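Local coordinates for protein salicylate 5-hydroxylase, large oxygenase component (Ralstonia sp., PDB 7C8Z) that catalyses the NADH- and O2-dependent 5-hydroxylation of salicylate to gentisate as the oxygenase component, using a mononuclear iron and a [2Fe-2S] cluster, at residues W68-V71 and A75-P78; R91-V96 and A187-D192; N237-Y242 and T325-V330; A274-T279 and E426-G431. All coordinates share one frame; numbering follows the deposited sequence.

Interaction 1 of 4, residues W68-V71 and A75-P78; sequences WCYV and AEIP
OE2 of E76 is the polar atom on which this contact turns: it accepts a hydrogen bond from the backbone N of L73 and forms a salt bridge with NZ of K84. The contact belongs to the connection between strands 69-73 and 82-88 of the Rieske domain's antiparallel sheet, in which strand 69-73, outermost in its sheet within this chain, runs into a short 3-10 segment that includes A75 and E76 before the chain re-enters the sheet. A glutamate suits the position because its long chain, extended at chi2 (-168°), carries the carboxylate back toward the strand that the chain has just left. There it comes near two oxygens without bonding to either, the carbonyl O of V71 and OH of Y70. The N-H of L73 and the ammonium of K84 probably stabilise the carboxylate's charge. With its CG trans to the backbone N (chi1 176°), Y70 swings its ring off the strand until the hydroxyl nears the carboxylate. The strongest polar partner of that hydroxyl is OG1 of T341, while H343 meets the tyrosine ring edge-to-face, both on a strand of the catalytic sheet. Across the contact the touch is light, about 45 Å² of buried surface, and E76 OE2 lies 4.5 Å from Y70 OH and 4.5 Å from V71 O.

Interaction 2 of 4, residues R91-V96 and A187-D192; sequences RSVIMV and ASFDHD
A bend at chi3 (78°) turns the otherwise extended side chain of R91 so that its guanidinium lies flat over the ring of F189, whose own CG stands beside the backbone N (chi1 -74°) and sends the ring toward strand 91-97. The two side chains approach from opposite directions and stack, with their planes only 14° apart. CZ of R91 sits 3.6 Å from the centroid of the F189 ring, over one face, which makes this a cation-pi pair. The overlap is offset: NE of R91 is 3.5 Å from CZ of F189, and NH2 of R91 is 3.3 Å from CE1 of F189. Arginine suits the place because its flat cation can spread over an aromatic face and still direct N-H groups outward in its own plane; NH2 also forms a salt bridge with E107, which should help fix the rotation of the group. Next along the strand on the same side, V93 offers a compact branched methyl, CG1, 3.9 Å from CZ of F189 and oblique to the ring. F189 is the first residue past strand 184-188; in the loop that follows, D190 makes an Asx turn, its OD1 accepting from the backbone N of D192 at 3.0 Å. In the Rieske sheet strands 175-181 and 103-107 come between 184-188 and 91-97, and F189 reaches over them to strand 91-97, resting on L176 and E107, while Y64 gives R91 a second cation-pi partner and V29 of the second subunit packs against the arginine.

Interaction 3 of 4, residues N237-Y242 and T325-V330; sequences NIKDPY and TIFPSV
The mononuclear iron site borders this contact: I238, whose side chain lies about 5 Å from the iron, ends helix 232-238 just before the iron ligand H243, and packs on T325 of the catalytic sheet. CB of I238 is 3.5 Å from CG2 of T325, and CG2 of I238 is 3.7 Å from the same methyl. Threonine serves two neighbours at once. While its methyl meets the isoleucine, its OG1, placed between the backbone N and carbonyl carbon (chi1 43°), accepts a hydrogen bond from NZ of K239 at 2.8 Å. The lysine runs extended and then bends at its last torsion (chi4 -51°), which brings the ammonium onto the hydroxyl; NZ also donates to the carbonyl O of R272, so this buried charge has two oxygen partners. On the way CE of K239 passes 4.2 Å from CD1 of F327, obliquely to the ring. The strand carrying T325 turns back in a tight hairpin to strand 330-335, with a classic beta bulge in which S329 and V330 face I326, and a cis peptide before P328. N of I326 bonds to O of V330 at 2.9 Å, and N of V330 returns the bond to O of I326 at 3.1 Å. Farther along, D240 links the two metal centres as in other Rieske oxygenases: its carbonyl O receives ND1 of H243, and its OD2 receives NE2 of the cluster ligand H133 of the third subunit.

Interaction 4 of 4, residues A274-T279 and E426-G431; sequences AAMIST and ETLIRG
L428 points its CB from the first turn of helix 427-440 toward A274 and M276 of strand 274-278, and that carbon also packs against the backbone of K239. CG stands beside the backbone N (chi1 -58°), and from it the two methyls fork over the strand. CD1, extended away from the helix (chi2 -172°), does most of the touching. It lies 3.7 Å from CG of M276, with SD of the same methionine slightly farther off. On its other contact, CD1 of L428 is 3.8 Å from CB of A274. CD2 meets only the alanine among the strand residues, 4.0 Å from its CB. The residue types fit. Alanine gives the strand a short surface on which a branched tip can settle, and methionine crosses the leucine tip at an angle, meeting CD1 with CG and SD of its flexible chain. The side chain of M276 lies about 8 Å from the bound iron. Beyond the strand, L265 and M267 of the neighbouring edge strand also touch the leucine. E426, at the N-cap position just before the helix, takes the N-H of R430 on its carbonyl O at 3.1 Å; its carboxylate forms a salt bridge with R113 of the third subunit. A C-terminal helix laid by its apolar face on a large antiparallel sheet, near the iron, is characteristic of the helix-grip catalytic domain of ring-hydroxylating oxygenases.

All four contacts are largely buried: every touching residue of interaction 3 is buried, whereas E76, F189 and M276 make one member of each other contact partly exposed. Interactions 1 and 2 belong to the Rieske sheet, where neighbouring strands 69-73 and 184-188 are joined by C69 N to A187 O; interactions 3 and 4 meet on the catalytic sheet, through T325 N and A274 O. A hydrogen bond from Y70 N to S329 OG ties interaction 1 to interaction 3 across the two domains. Chemistry shifts with place: a sparse carboxylate contact, a cation-pi stack, a buried lysine-threonine bond beside an isoleucine that borders the iron site, and purely apolar helix-on-sheet packing. Interactions 3 and 4 also both touch the third subunit.

Interaction 1 of 4, residues W68-V71 and A75-P78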
# COMPACT_ATOMS: atom_id res chain seq x y z
N TRP A 68 -5.94 32.28 9.45
CA TRP A 68 -5.07 32.39 8.29
C TRP A 68 -4.18 31.16 8.26
O TRP A 68 -3.55 30.82 9.27
CB TRP A 68 -4.21 33.65 8.35
CG TRP A 68 -4.96 34.94 8.29
CD1 TRP A 68 -5.31 35.73 9.34
CD2 TRP A 68 -5.45 35.60 7.11
NE1 TRP A 68 -5.99 36.83 8.89
CE2 TRP A 68 -6.08 36.78 7.53
CE3 TRP A 68 -5.40 35.30 5.75
CZ2 TRP A 68 -6.67 37.67 6.63
CZ3 TRP A 68 -5.99 36.18 4.86
CH2 TRP A 68 -6.62 37.35 5.31
N CYS A 69 -4.11 30.51 7.11
CA CYS A 69 -3.28 29.33 6.95
C CYS A 69 -2.23 29.61 5.89
O CYS A 69 -2.49 30.33 4.91
CB CYS A 69 -4.11 28.10 6.57
SG CYS A 69 -5.27 27.60 7.86
N TYR A 70 -1.04 29.07 6.10
CA TYR A 70 0.10 29.36 5.24
C TYR A 70 -0.11 28.76 3.85
O TYR A 70 -0.57 27.63 3.71
CB TYR A 70 1.37 28.80 5.88
CG TYR A 70 2.63 28.93 5.06
CD1 TYR A 70 3.40 30.09 5.11
CD2 TYR A 70 3.08 27.88 4.27
CE1 TYR A 70 4.56 30.20 4.37
CE2 TYR A 70 4.24 27.99 3.53
CZ TYR A 70 4.98 29.15 3.59
OH TYR A 70 6.14 29.28 2.86
N VAL A 71 0.20 29.55 2.82
CA VAL A 71 0.17 29.04 1.45
C VAL A 71 1.49 29.24 0.71
O VAL A 71 1.69 28.58 -0.33
CB VAL A 71 -0.99 29.66 0.64
CG1 VAL A 71 -2.33 29.29 1.27
CG2 VAL A 71 -0.84 31.16 0.52
N ALA A 75 8.45 34.79 -3.23
CA ALA A 75 9.53 34.42 -4.14
C ALA A 75 9.22 33.18 -4.95
O ALA A 75 9.84 32.98 -6.01
CB ALA A 75 10.83 34.21 -3.35
N GLU A 76 8.29 32.34 -4.50
CA GLU A 76 7.91 31.18 -5.31
C GLU A 76 7.12 31.58 -6.55
O GLU A 76 6.99 30.77 -7.47
CB GLU A 76 7.08 30.19 -4.49
CG GLU A 76 7.54 30.01 -3.05
CD GLU A 76 6.89 28.82 -2.38
OE1 GLU A 76 7.31 27.68 -2.64
OE2 GLU A 76 5.94 29.03 -1.60
N ILE A 77 6.61 32.81 -6.61
CA ILE A 77 5.80 33.24 -7.75
C ILE A 77 6.17 34.67 -8.13
O ILE A 77 5.35 35.59 -7.96
CB ILE A 77 4.30 33.10 -7.44
CG1 ILE A 77 3.98 33.60 -6.03
CG2 ILE A 77 3.87 31.65 -7.58
CD1 ILE A 77 2.54 34.05 -5.87
N PRO A 78 7.38 34.91 -8.65
CA PRO A 78 7.82 36.30 -8.85
C PRO A 78 7.12 37.01 -10.00
O PRO A 78 6.84 38.21 -9.89
CB PRO A 78 9.32 36.15 -9.12
CG PRO A 78 9.46 34.78 -9.71
CD PRO A 78 8.43 33.93 -9.02

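Interaction 2 of 4, residues R91-V96 and A187-D192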
# COMPACT_ATOMS: atom_id res chain seq x y z
N ARG A 91 -7.91 20.78 1.51
CA ARG A 91 -8.50 21.39 0.33
C ARG A 91 -7.38 21.99 -0.52
O ARG A 91 -6.66 22.88 -0.06
CB ARG A 91 -9.53 22.45 0.72
CG ARG A 91 -10.79 21.84 1.28
CD ARG A 91 -11.67 22.88 1.95
NE ARG A 91 -12.42 23.68 0.99
CZ ARG A 91 -13.28 24.63 1.34
NH1 ARG A 91 -13.48 24.89 2.63
NH2 ARG A 91 -13.93 25.32 0.42
N SER A 92 -7.24 21.48 -1.74
CA SER A 92 -6.23 21.98 -2.66
C SER A 92 -6.58 23.40 -3.11
O SER A 92 -7.72 23.69 -3.48
CB SER A 92 -6.13 21.06 -3.88
OG SER A 92 -4.86 21.18 -4.50
N VAL A 93 -5.58 24.28 -3.08
CA VAL A 93 -5.72 25.65 -3.54
C VAL A 93 -4.53 25.99 -4.43
O VAL A 93 -3.52 25.28 -4.46
CB VAL A 93 -5.85 26.67 -2.38
CG1 VAL A 93 -7.17 26.48 -1.66
CG2 VAL A 93 -4.67 26.54 -1.43
N ILE A 94 -4.67 27.09 -5.17
CA ILE A 94 -3.64 27.59 -6.07
C ILE A 94 -3.33 29.03 -5.69
O ILE A 94 -4.25 29.85 -5.56
CB ILE A 94 -4.10 27.49 -7.54
CG1 ILE A 94 -4.62 26.08 -7.84
CG2 ILE A 94 -2.97 27.89 -8.49
CD1 ILE A 94 -5.52 26.01 -9.03
N MET A 95 -2.05 29.32 -5.50
CA MET A 95 -1.55 30.66 -5.21
C MET A 95 -0.86 31.17 -6.47
O MET A 95 0.17 30.61 -6.88
CB MET A 95 -0.60 30.65 -4.02
CG MET A 95 0.25 31.91 -3.89
SD MET A 95 1.55 31.78 -2.64
CE MET A 95 2.86 31.01 -3.58
N VAL A 96 -1.41 32.20 -7.09
CA VAL A 96 -0.90 32.70 -8.36
C VAL A 96 -0.64 34.20 -8.26
O VAL A 96 -1.42 34.93 -7.64
CB VAL A 96 -1.86 32.38 -9.53
CG1 VAL A 96 -3.21 33.04 -9.31
CG2 VAL A 96 -1.24 32.81 -10.86
N ALA A 187 -3.51 32.64 3.59
CA ALA A 187 -4.82 32.77 2.96
C ALA A 187 -5.87 32.23 3.91
O ALA A 187 -5.57 31.61 4.93
CB ALA A 187 -4.86 32.03 1.61
N SER A 188 -7.13 32.48 3.56
CA SER A 188 -8.23 32.03 4.40
C SER A 188 -9.50 31.91 3.58
O SER A 188 -9.81 32.79 2.78
CB SER A 188 -8.44 33.00 5.57
OG SER A 188 -9.60 32.67 6.32
N PHE A 189 -10.22 30.81 3.79
CA PHE A 189 -11.55 30.68 3.20
C PHE A 189 -12.51 31.66 3.84
O PHE A 189 -13.33 32.29 3.15
CB PHE A 189 -12.07 29.25 3.36
CG PHE A 189 -11.42 28.25 2.45
CD1 PHE A 189 -11.81 28.14 1.13
CD2 PHE A 189 -10.44 27.40 2.93
CE1 PHE A 189 -11.23 27.22 0.29
CE2 PHE A 189 -9.84 26.47 2.09
CZ PHE A 189 -10.24 26.38 0.77
N ASP A 190 -12.42 31.81 5.15
CA ASP A 190 -13.25 32.77 5.87
C ASP A 190 -12.85 34.19 5.48
O ASP A 190 -11.71 34.61 5.71
CB ASP A 190 -13.08 32.57 7.38
CG ASP A 190 -14.11 33.30 8.19
OD1 ASP A 190 -14.95 34.02 7.60
OD2 ASP A 190 -14.09 33.17 9.43
N HIS A 191 -13.78 34.91 4.87
CA HIS A 191 -13.52 36.29 4.47
C HIS A 191 -13.83 37.29 5.57
O HIS A 191 -13.43 38.45 5.47
CB HIS A 191 -14.31 36.62 3.21
CG HIS A 191 -13.68 36.10 1.96
ND1 HIS A 191 -12.75 36.82 1.24
CD2 HIS A 191 -13.81 34.91 1.32
CE1 HIS A 191 -12.35 36.11 0.20
NE2 HIS A 191 -12.98 34.95 0.23
N ASP A 192 -14.54 36.86 6.62
CA ASP A 192 -14.74 37.67 7.82
C ASP A 192 -13.71 37.35 8.89
O ASP A 192 -14.01 37.45 10.09
CB ASP A 192 -16.16 37.47 8.35
CG ASP A 192 -17.22 37.61 7.27
OD1 ASP A 192 -17.20 38.63 6.55
OD2 ASP A 192 -18.06 36.70 7.14

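Interaction 3 of 4, residues N237-Y242 and T325-V330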
# COMPACT_ATOMS: atom_id res chain seq x y z
N ASN A 237 5.13 19.84 19.25
CA ASN A 237 6.57 19.61 19.23
C ASN A 237 7.35 20.91 19.16
O ASN A 237 8.44 21.02 19.73
CB ASN A 237 6.95 18.68 18.07
CG ASN A 237 8.39 18.22 18.14
OD1 ASN A 237 8.71 17.27 18.85
ND2 ASN A 237 9.26 18.88 17.40
N ILE A 238 6.78 21.93 18.50
CA ILE A 238 7.44 23.23 18.44
C ILE A 238 6.88 24.18 19.49
O ILE A 238 7.33 25.32 19.60
CB ILE A 238 7.35 23.81 17.02
CG1 ILE A 238 7.67 22.72 16.00
CG2 ILE A 238 8.36 24.94 16.81
CD1 ILE A 238 9.08 22.18 16.14
N LYS A 239 5.92 23.72 20.29
CA LYS A 239 5.55 24.35 21.54
C LYS A 239 6.14 23.62 22.75
O LYS A 239 5.74 23.87 23.88
CB LYS A 239 4.03 24.44 21.66
CG LYS A 239 3.37 25.27 20.56
CD LYS A 239 1.86 25.08 20.53
CE LYS A 239 1.21 25.88 19.41
NZ LYS A 239 1.61 27.32 19.39
N ASP A 240 7.10 22.72 22.51
CA ASP A 240 7.74 21.92 23.55
C ASP A 240 9.16 22.44 23.76
O ASP A 240 10.06 22.13 22.97
CB ASP A 240 7.76 20.45 23.14
CG ASP A 240 8.15 19.51 24.27
OD1 ASP A 240 8.77 19.97 25.26
OD2 ASP A 240 7.85 18.31 24.16
N PRO A 241 9.42 23.20 24.82
CA PRO A 241 10.71 23.90 24.93
C PRO A 241 11.82 23.10 25.59
O PRO A 241 13.00 23.42 25.40
CB PRO A 241 10.36 25.14 25.76
CG PRO A 241 8.97 24.90 26.33
CD PRO A 241 8.52 23.52 25.94
N TYR A 242 11.49 22.08 26.39
CA TYR A 242 12.51 21.38 27.16
C TYR A 242 12.82 19.99 26.63
O TYR A 242 13.70 19.32 27.18
CB TYR A 242 12.10 21.33 28.63
CG TYR A 242 11.19 20.19 29.04
CD1 TYR A 242 9.90 20.08 28.53
CD2 TYR A 242 11.61 19.25 29.97
CE1 TYR A 242 9.06 19.05 28.92
CE2 TYR A 242 10.78 18.22 30.37
CZ TYR A 242 9.51 18.12 29.85
OH TYR A 242 8.70 17.09 30.26
N THR A 325 5.40 29.24 16.06
CA THR A 325 4.27 28.45 15.61
C THR A 325 3.09 29.37 15.33
O THR A 325 2.60 30.06 16.24
CB THR A 325 3.88 27.40 16.65
OG1 THR A 325 3.91 27.98 17.96
CG2 THR A 325 4.85 26.22 16.60
N ILE A 326 2.65 29.39 14.07
CA ILE A 326 1.44 30.10 13.67
C ILE A 326 0.35 29.05 13.45
O ILE A 326 0.41 28.25 12.50
CB ILE A 326 1.65 30.96 12.42
CG1 ILE A 326 2.64 32.09 12.73
CG2 ILE A 326 0.33 31.54 11.94
CD1 ILE A 326 2.90 33.01 11.56
N PHE A 327 -0.62 29.06 14.36
CA PHE A 327 -1.67 28.05 14.41
C PHE A 327 -2.67 28.27 13.28
O PHE A 327 -3.06 29.40 13.00
CB PHE A 327 -2.39 28.14 15.76
CG PHE A 327 -2.94 26.83 16.26
CD1 PHE A 327 -2.11 25.87 16.81
CD2 PHE A 327 -4.31 26.58 16.19
CE1 PHE A 327 -2.63 24.68 17.29
CE2 PHE A 327 -4.83 25.39 16.66
CZ PHE A 327 -3.98 24.43 17.21
N PRO A 328 -3.14 27.19 12.63
CA PRO A 328 -2.73 25.82 12.95
C PRO A 328 -1.77 25.23 11.93
O PRO A 328 -1.43 24.05 12.02
CB PRO A 328 -4.05 25.07 12.91
CG PRO A 328 -4.78 25.74 11.75
CD PRO A 328 -4.28 27.19 11.69
N SER A 329 -1.33 26.04 10.96
CA SER A 329 -0.82 25.49 9.72
C SER A 329 0.69 25.54 9.56
O SER A 329 1.22 24.78 8.74
CB SER A 329 -1.45 26.21 8.52
OG SER A 329 -0.68 27.33 8.11
N VAL A 330 1.42 26.42 10.26
CA VAL A 330 2.81 26.61 9.87
C VAL A 330 3.73 26.86 11.05
O VAL A 330 3.33 27.30 12.12
CB VAL A 330 2.94 27.76 8.84
CG1 VAL A 330 2.90 29.12 9.52
CG2 VAL A 330 4.20 27.60 7.99

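Interaction 4 of 4, residues A274-T279 and E426-G431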
# COMPACT_ATOMS: atom_id res chain seq x y z
N ALA A 274 2.68 30.85 19.12
CA ALA A 274 3.72 30.90 20.14
C ALA A 274 5.07 31.20 19.50
O ALA A 274 5.26 31.02 18.29
CB ALA A 274 3.79 29.60 20.94
N ALA A 275 5.99 31.67 20.33
CA ALA A 275 7.36 31.93 19.91
C ALA A 275 8.29 31.48 21.02
O ALA A 275 8.15 31.91 22.16
CB ALA A 275 7.58 33.42 19.59
N MET A 276 9.24 30.60 20.68
CA MET A 276 10.27 30.15 21.60
C MET A 276 11.56 30.85 21.20
O MET A 276 12.06 30.64 20.09
CB MET A 276 10.41 28.63 21.58
CG MET A 276 9.14 27.91 22.03
SD MET A 276 9.21 26.10 22.12
CE MET A 276 10.73 25.74 21.25
N ILE A 277 12.10 31.67 22.10
CA ILE A 277 13.23 32.55 21.84
C ILE A 277 14.37 32.14 22.75
O ILE A 277 14.15 31.90 23.94
CB ILE A 277 12.84 34.02 22.13
CG1 ILE A 277 11.57 34.43 21.38
CG2 ILE A 277 14.00 34.96 21.84
CD1 ILE A 277 10.36 34.54 22.27
N SER A 278 15.58 32.05 22.20
CA SER A 278 16.70 31.68 23.05
C SER A 278 17.98 32.32 22.56
O SER A 278 18.17 32.55 21.35
CB SER A 278 16.89 30.16 23.15
OG SER A 278 17.68 29.84 24.28
N THR A 279 18.86 32.59 23.52
CA THR A 279 20.20 33.13 23.27
C THR A 279 21.28 32.13 23.71
O THR A 279 21.53 31.13 23.04
CB THR A 279 20.44 34.45 24.02
OG1 THR A 279 19.49 35.43 23.57
CG2 THR A 279 21.85 34.94 23.77
N GLU A 426 5.61 23.28 30.14
CA GLU A 426 4.75 22.85 29.04
C GLU A 426 3.60 23.82 28.82
O GLU A 426 2.53 23.42 28.33
CB GLU A 426 4.25 21.43 29.29
CG GLU A 426 5.37 20.40 29.31
CD GLU A 426 4.87 18.99 29.53
OE1 GLU A 426 4.71 18.26 28.52
OE2 GLU A 426 4.65 18.60 30.69
N THR A 427 3.81 25.10 29.15
CA THR A 427 2.71 26.06 29.15
C THR A 427 2.19 26.34 27.75
O THR A 427 1.01 26.66 27.59
CB THR A 427 3.15 27.36 29.84
OG1 THR A 427 2.07 28.30 29.83
CG2 THR A 427 4.35 27.95 29.13
N LEU A 428 3.04 26.23 26.73
CA LEU A 428 2.56 26.47 25.37
C LEU A 428 1.57 25.40 24.93
O LEU A 428 0.58 25.70 24.26
CB LEU A 428 3.74 26.54 24.40
CG LEU A 428 4.81 27.60 24.67
CD1 LEU A 428 5.81 27.66 23.53
CD2 LEU A 428 4.16 28.94 24.89
N ILE A 429 1.81 24.15 25.32
CA ILE A 429 0.87 23.09 25.00
C ILE A 429 -0.41 23.24 25.80
O ILE A 429 -1.52 23.01 25.29
CB ILE A 429 1.53 21.72 25.22
CG1 ILE A 429 2.90 21.68 24.52
CG2 ILE A 429 0.64 20.60 24.71
CD1 ILE A 429 3.66 20.39 24.72
N ARG A 430 -0.29 23.64 27.07
CA ARG A 430 -1.48 23.86 27.89
C ARG A 430 -2.33 24.99 27.31
O ARG A 430 -3.56 24.90 27.29
CB ARG A 430 -1.07 24.16 29.33
CG ARG A 430 -0.63 22.91 30.08
CD ARG A 430 -0.31 23.15 31.55
NE ARG A 430 0.56 24.30 31.79
CZ ARG A 430 1.85 24.20 32.08
NH1 ARG A 430 2.42 23.00 32.16
NH2 ARG A 430 2.57 25.28 32.30
N GLY A 431 -1.69 26.05 26.81
CA GLY A 431 -2.44 27.11 26.16
C GLY A 431 -3.05 26.67 24.85
O GLY A 431 -4.19 27.02 24.53